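Local coordinates for protein Asp/Glu-specific dipeptidyl-peptidase (Flavobacterium psychrophilum, PDB 5JXF) that removes dipeptides from the N-terminus of oligopeptides by serine-protease chemistry, with strict specificity for aspartate or glutamate at the P1 position, at residues 44-47 with 48-52; 62-65 with 66-70; 325-328 with 329-332. All coordinates share one frame; numbering follows the deposited sequence.

Interaction 1 (44-47 with 48-52); sequences SLLS and GMNET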
loop_
_atom_site.group_PDB
_atom_site.type_symbol
_atom_site.label_atom_id
_atom_site.label_comp_id
_atom_site.label_asym_id
_atom_site.label_seq_id
_atom_site.Cartn_x
_atom_site.Cartn_y
_atom_site.Cartn_z
ATOM N N SER A 44 32.625 -5.702 24.036
ATOM C CA SER A 44 33.486 -6.181 25.115
ATOM C C SER A 44 32.731 -6.247 26.447
ATOM O O SER A 44 33.285 -6.662 27.462
ATOM C CB SER A 44 34.724 -5.279 25.249
ATOM O OG SER A 44 34.342 -3.924 25.433
ATOM N N LEU A 45 31.461 -5.853 26.452
ATOM C CA LEU A 45 30.713 -5.824 27.707
ATOM C C LEU A 45 29.527 -6.763 27.717
ATOM O O LEU A 45 28.565 -6.529 28.432
ATOM C CB LEU A 45 30.219 -4.412 28.004
ATOM C CG LEU A 45 31.317 -3.377 28.239
ATOM C CD1 LEU A 45 30.672 -2.098 28.753
ATOM C CD2 LEU A 45 32.375 -3.907 29.221
ATOM N N LEU A 46 29.599 -7.830 26.937
ATOM C CA LEU A 46 28.425 -8.662 26.734
ATOM C C LEU A 46 28.179 -9.610 27.902
ATOM O O LEU A 46 27.061 -10.072 28.106
ATOM C CB LEU A 46 28.568 -9.447 25.433
ATOM C CG LEU A 46 28.622 -8.558 24.193
ATOM C CD1 LEU A 46 28.924 -9.373 22.968
ATOM C CD2 LEU A 46 27.300 -7.811 24.010
ATOM N N SER A 47 29.224 -9.904 28.666
ATOM C CA SER A 47 29.098 -10.845 29.774
ATOM C C SER A 47 28.118 -10.298 30.813
ATOM O O SER A 47 28.038 -9.084 31.028
ATOM C CB SER A 47 30.462 -11.109 30.408
ATOM O OG SER A 47 31.056 -9.885 30.790
ATOM N N GLY A 48 27.372 -11.193 31.452
ATOM C CA GLY A 48 26.332 -10.785 32.376
ATOM C C GLY A 48 24.978 -10.698 31.682
ATOM O O GLY A 48 24.522 -11.659 31.058
ATOM N N MET A 49 24.350 -9.533 31.776
ATOM C CA MET A 49 22.979 -9.338 31.325
ATOM C C MET A 49 22.778 -9.742 29.865
ATOM O O MET A 49 21.921 -10.570 29.551
ATOM C CB MET A 49 22.569 -7.878 31.524
ATOM C CG MET A 49 21.266 -7.512 30.826
ATOM S SD MET A 49 21.062 -5.736 30.623
ATOM C CE MET A 49 22.683 -5.262 30.013
ATOM N N ASN A 50 23.589 -9.169 28.984
ATOM C CA ASN A 50 23.499 -9.429 27.552
ATOM C C ASN A 50 23.596 -10.901 27.162
ATOM O O ASN A 50 22.737 -11.430 26.436
ATOM C CB ASN A 50 24.583 -8.638 26.833
ATOM C CG ASN A 50 24.316 -7.161 26.860
ATOM O OD1 ASN A 50 25.196 -6.366 27.159
ATOM N ND2 ASN A 50 23.088 -6.784 26.549
ATOM N N GLU A 51 24.636 -11.560 27.655
ATOM C CA GLU A 51 24.882 -12.966 27.329
ATOM C C GLU A 51 23.743 -13.883 27.790
ATOM O O GLU A 51 23.327 -14.774 27.051
ATOM C CB GLU A 51 26.209 -13.428 27.945
ATOM C CG GLU A 51 26.677 -14.784 27.453
ATOM C CD GLU A 51 28.114 -15.084 27.848
ATOM O OE1 GLU A 51 28.728 -14.247 28.551
ATOM O OE2 GLU A 51 28.623 -16.150 27.444
ATOM N N THR A 52 23.262 -13.674 29.012
ATOM C CA THR A 52 22.063 -14.354 29.501
ATOM C C THR A 52 20.911 -14.177 28.515
ATOM O O THR A 52 20.302 -15.163 28.098
ATOM C CB THR A 52 21.636 -13.846 30.890
ATOM O OG1 THR A 52 22.656 -14.158 31.839
ATOM C CG2 THR A 52 20.352 -14.514 31.337
HETATM O O HOH W 1 25.910 -7.676 29.691
#
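Ser47 and Asn50 meet through one water, whose oxygen lies 2.9 Å from Ser47 O, accepts from Asn50 N and lies close to Asn50 OD1 as well. The amide reaches the water because its CG stands anti to the carbonyl carbon, beside the backbone N (chi1 -70°), which folds the side chain back toward the start of helix 49-57. Its other end, ND2, is hydrogen-bonded to Tyr589 OH, so that both ends of the amide have a partner. Asparagine suits the place, offering an acceptor on one side and a donor on the other.

The next N-H of the helix is met directly: Glu51 N donates to Leu46 O over 2.9 Å, a somewhat bent bond (137° at the hydrogen). Asn50 CB presses on the same oxygen at 3.1 Å, and Leu46 CD2 lies 4.0 Å from Asn50 CB, the two side chains crossing at about a right angle. Leu46 is buried, as befits a leucine that also packs on Trp41. Gly48, at the N-cap position, turns the chain with backbone angles that would drive a CB into Ser47 O. Its own O receives both Thr52 N and, from above the carbonyl plane, Thr52 OG1 (3.2 Å).

With no side chain at the N-cap, a water and a main-chain carbonyl satisfy the N-H groups of Asn50 and Glu51.

Interaction 2 (62-65 with 66-70); sequences SADD and IYSVN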
loop_
_atom_site.group_PDB
_atom_site.type_symbol
_atom_site.label_atom_id
_atom_site.label_comp_id
_atom_site.label_asym_id
_atom_site.label_seq_id
_atom_site.Cartn_x
_atom_site.Cartn_y
_atom_site.Cartn_z
ATOM N N SER A 62 29.577 -17.995 22.791
ATOM C CA SER A 62 29.744 -17.214 24.016
ATOM C C SER A 62 30.294 -15.816 23.759
ATOM O O SER A 62 30.730 -15.507 22.650
ATOM C CB SER A 62 30.667 -17.952 24.987
ATOM O OG SER A 62 29.977 -19.017 25.602
ATOM N N ALA A 63 30.266 -14.986 24.796
ATOM C CA ALA A 63 30.832 -13.641 24.732
ATOM C C ALA A 63 32.277 -13.654 24.202
ATOM O O ALA A 63 32.638 -12.851 23.337
ATOM C CB ALA A 63 30.772 -12.989 26.093
ATOM N N ASP A 64 33.084 -14.587 24.684
ATOM C CA ASP A 64 34.486 -14.645 24.264
ATOM C C ASP A 64 34.661 -15.016 22.792
ATOM O O ASP A 64 35.705 -14.725 22.209
ATOM C CB ASP A 64 35.277 -15.628 25.133
ATOM C CG ASP A 64 35.986 -14.944 26.293
ATOM O OD1 ASP A 64 36.981 -14.220 26.051
ATOM O OD2 ASP A 64 35.542 -15.127 27.448
ATOM N N ASP A 65 33.653 -15.661 22.198
ATOM C CA ASP A 65 33.647 -15.930 20.762
ATOM C C ASP A 65 33.384 -14.668 19.948
ATOM O O ASP A 65 33.766 -14.575 18.781
ATOM C CB ASP A 65 32.579 -16.974 20.392
ATOM C CG ASP A 65 32.869 -18.352 20.960
ATOM O OD1 ASP A 65 33.879 -18.957 20.557
ATOM O OD2 ASP A 65 32.059 -18.854 21.770
ATOM N N ILE A 66 32.693 -13.712 20.553
ATOM C CA ILE A 66 32.291 -12.489 19.864
ATOM C C ILE A 66 33.384 -11.443 19.961
ATOM O O ILE A 66 33.703 -10.778 18.975
ATOM C CB ILE A 66 30.980 -11.902 20.450
ATOM C CG1 ILE A 66 29.843 -12.936 20.363
ATOM C CG2 ILE A 66 30.625 -10.588 19.754
ATOM C CD1 ILE A 66 28.566 -12.537 21.080
ATOM N N TYR A 67 33.949 -11.301 21.161
ATOM C CA TYR A 67 35.047 -10.363 21.396
ATOM C C TYR A 67 36.116 -10.958 22.331
ATOM O O TYR A 67 35.804 -11.472 23.401
ATOM C CB TYR A 67 34.528 -9.046 21.992
ATOM C CG TYR A 67 35.628 -8.037 22.296
ATOM C CD1 TYR A 67 36.019 -7.107 21.349
ATOM C CD2 TYR A 67 36.278 -8.034 23.526
ATOM C CE1 TYR A 67 37.020 -6.188 21.612
ATOM C CE2 TYR A 67 37.296 -7.125 23.803
ATOM C CZ TYR A 67 37.659 -6.202 22.843
ATOM O OH TYR A 67 38.654 -5.291 23.105
ATOM N N SER A 68 37.375 -10.852 21.924
ATOM C CA SER A 68 38.498 -11.326 22.736
ATOM C C SER A 68 39.789 -10.624 22.336
ATOM O O SER A 68 39.947 -10.246 21.178
ATOM C CB SER A 68 38.660 -12.839 22.584
ATOM O OG SER A 68 39.791 -13.299 23.316
ATOM N N VAL A 69 40.708 -10.448 23.284
ATOM C CA VAL A 69 42.040 -9.941 22.958
ATOM C C VAL A 69 43.073 -11.052 23.080
ATOM O O VAL A 69 44.246 -10.867 22.759
ATOM C CB VAL A 69 42.451 -8.760 23.856
ATOM C CG1 VAL A 69 41.436 -7.619 23.719
ATOM C CG2 VAL A 69 42.594 -9.211 25.307
ATOM N N ASN A 70 42.616 -12.211 23.543
ATOM C CA ASN A 70 43.467 -13.375 23.678
ATOM C C ASN A 70 43.576 -14.170 22.390
ATOM O O ASN A 70 44.611 -14.757 22.111
ATOM C CB ASN A 70 42.948 -14.275 24.800
ATOM C CG ASN A 70 43.140 -13.658 26.173
ATOM O OD1 ASN A 70 44.013 -12.805 26.368
ATOM N ND2 ASN A 70 42.334 -14.091 27.134
#
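The flat carbonyl group of Ala63 is approached by two N-H groups from different directions. Ile66 N sits over its face, 2.9 Å from Ala63 O and 60° out of the plane. Tyr67 N instead comes nearly in line with the C=O, 3.0 Å from Ala63 O and with an almost straight N-H (170°). A second flat group, the carboxylate of Asp65, is held at its edge: Ser62 N donates over 2.8 Å to the anti lone pair of Asp65 OD2. Asp65, three places after Ser62, the residue just before the helix, thus reaches back to its N-H, which resembles one half of a capping box. Tyr67 leaves the backbone pointing away from 62-65; its side chain touches Ser44 and Lys75, and OH accepts a hydrogen bond from Ile144 N.

Ile66 is buried. Its CG1, anti to the carbonyl carbon (chi1 -58°), lies 3.6 Å from Ser62 O, and the branched side chain packs on Leu46, Met59, and Met281 and Met283 of strand 279-284, a greasy setting that suits isoleucine. Ile66 N also makes a weak bond to Ser62 O. From within the helix, Asp64 CA points its hydrogen at Tyr67 O, 3.5 Å away and just past the helix end, and Ser68 CB rests 3.5 Å from Asp64 O. Ser68 OG then accepts from Asn70 N at 3.0 Å; being small and polar, serine can bend back on its own backbone in this way.

A helix of a single turn, mixing three- and four-residue spacings in its bonds, thus ends in an extended segment and an ST turn, in the loop leading to strand 80-81.

Interaction 3 (325-328 with 329-332); sequences RKDN and AIKI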
loop_
_atom_site.group_PDB
_atom_site.type_symbol
_atom_site.label_atom_id
_atom_site.label_comp_id
_atom_site.label_asym_id
_atom_site.label_seq_id
_atom_site.Cartn_x
_atom_site.Cartn_y
_atom_site.Cartn_z
ATOM N N ARG A 325 15.117 10.394 -15.268
ATOM C CA ARG A 325 14.244 9.435 -15.952
ATOM C C ARG A 325 14.256 9.677 -17.462
ATOM O O ARG A 325 13.788 8.847 -18.239
ATOM C CB ARG A 325 12.811 9.514 -15.411
ATOM C CG ARG A 325 12.683 9.172 -13.931
ATOM C CD ARG A 325 11.293 9.499 -13.386
ATOM N NE ARG A 325 10.373 8.377 -13.503
ATOM C CZ ARG A 325 9.968 7.629 -12.481
ATOM N NH1 ARG A 325 10.387 7.898 -11.257
ATOM N NH2 ARG A 325 9.126 6.623 -12.682
ATOM N N LYS A 326 14.806 10.815 -17.872
ATOM C CA LYS A 326 14.805 11.211 -19.281
ATOM C C LYS A 326 16.192 11.167 -19.936
ATOM O O LYS A 326 16.327 11.473 -21.123
ATOM C CB LYS A 326 14.221 12.620 -19.425
ATOM C CG LYS A 326 12.784 12.752 -18.943
ATOM C CD LYS A 326 12.256 14.168 -19.150
ATOM C CE LYS A 326 11.027 14.439 -18.291
ATOM N NZ LYS A 326 10.236 13.196 -18.042
ATOM N N ASP A 327 17.209 10.790 -19.162
ATOM C CA ASP A 327 18.595 10.780 -19.632
ATOM C C ASP A 327 19.452 9.896 -18.726
ATOM O O ASP A 327 19.621 10.201 -17.542
ATOM C CB ASP A 327 19.158 12.212 -19.674
ATOM C CG ASP A 327 20.472 12.323 -20.454
ATOM O OD1 ASP A 327 21.223 11.328 -20.548
ATOM O OD2 ASP A 327 20.752 13.423 -20.984
ATOM N N ASN A 328 19.992 8.810 -19.282
ATOM C CA ASN A 328 20.824 7.886 -18.508
ATOM C C ASN A 328 22.154 8.516 -18.078
ATOM O O ASN A 328 22.659 8.239 -16.985
ATOM C CB ASN A 328 21.094 6.606 -19.308
ATOM C CG ASN A 328 21.640 5.476 -18.441
ATOM O OD1 ASN A 328 21.179 5.250 -17.318
ATOM N ND2 ASN A 328 22.631 4.762 -18.963
ATOM N N ALA A 329 22.717 9.355 -18.946
ATOM C CA ALA A 329 23.990 10.016 -18.673
ATOM C C ALA A 329 23.884 10.918 -17.440
ATOM O O ALA A 329 24.821 11.009 -16.634
ATOM C CB ALA A 329 24.441 10.816 -19.888
ATOM N N ILE A 330 22.733 11.576 -17.306
ATOM C CA ILE A 330 22.418 12.392 -16.139
ATOM C C ILE A 330 22.105 11.482 -14.944
ATOM O O ILE A 330 22.397 11.827 -13.795
ATOM C CB ILE A 330 21.234 13.354 -16.430
ATOM C CG1 ILE A 330 21.641 14.389 -17.482
ATOM C CG2 ILE A 330 20.763 14.064 -15.170
ATOM C CD1 ILE A 330 20.616 15.477 -17.706
ATOM N N LYS A 331 21.543 10.307 -15.217
ATOM C CA LYS A 331 21.315 9.320 -14.163
ATOM C C LYS A 331 22.629 8.765 -13.587
ATOM O O LYS A 331 22.717 8.485 -12.392
ATOM C CB LYS A 331 20.448 8.166 -14.672
ATOM C CG LYS A 331 19.919 7.274 -13.556
ATOM C CD LYS A 331 19.186 6.049 -14.079
ATOM C CE LYS A 331 18.461 5.345 -12.942
ATOM N NZ LYS A 331 17.770 4.103 -13.392
ATOM N N ILE A 332 23.640 8.595 -14.432
ATOM C CA ILE A 332 24.937 8.107 -13.964
ATOM C C ILE A 332 25.630 9.199 -13.138
ATOM O O ILE A 332 26.334 8.915 -12.169
ATOM C CB ILE A 332 25.842 7.676 -15.141
ATOM C CG1 ILE A 332 25.242 6.480 -15.870
ATOM C CG2 ILE A 332 27.242 7.327 -14.660
ATOM C CD1 ILE A 332 26.096 5.987 -17.001
#
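Asp327 leans on Ile330 from its first side-chain carbon: CB lies 4.0 Å from Ile330 CG1, and CG comes a little nearer to that same atom. At the carboxylate the two oxygens part company. OD2 stays against the hydrocarbon, 3.7 Å from Ile330 CG1, while OD1 accepts from Ala329 N at 2.9 Å, met on its anti side and 30° out of the carboxylate plane. The carboxylate reaches that N-H because CG stands opposite the backbone N (chi1 -167°), swung round beside the carbonyl carbon. Asp327 is the N-cap of helix 328-357, and its bond to the N-H two residues on closes an Asx turn; the negative charge would also suit the positive end of the helix dipole. With an alanine here, Ala329 N is likely to be left without its capping acceptor, and Ile330 CG1 would probably keep the CB contact but lose the carboxylate that lies against it.

The main chain takes over with the first helical bonds, Lys331 N to Asp327 O at 3.0 Å and Ile332 N to Asn328 O at 2.8 Å. Ile332 CG1 packs 3.3 Å from Asn328 O, and its side chain also touches Asp116. Asn328 sends ND2 to Asp116 OD2, with its OD1 passing 3.9 Å from Lys331 CD. The extended Lys331 chain carries its ammonium on to a cation-pi contact with Tyr621.

Overall arrangement
Interactions 1 and 2 are neighbours, with centres 11 Å apart, and join consecutive short helices: Leu46 CD1 packs 3.7 Å from Ile66 CD1, and Glu51 OE2 makes a weak bond to Ala63 N. Both are partly buried, and each buries one aliphatic residue (Leu46, Ile66) together with a polar one (Asn50, Ser68). Interaction 3 is a surface contact on the opposite side of the chain's centre, about 40 Å from interaction 1 between nearest atoms, at the joint of two long helices. The three helix starts are served differently: water and a main-chain oxygen in 44-52, an aspartate reaching back in 62-70, a true aspartate N-cap in 325-332. All lie away from the annotated catalytic residues.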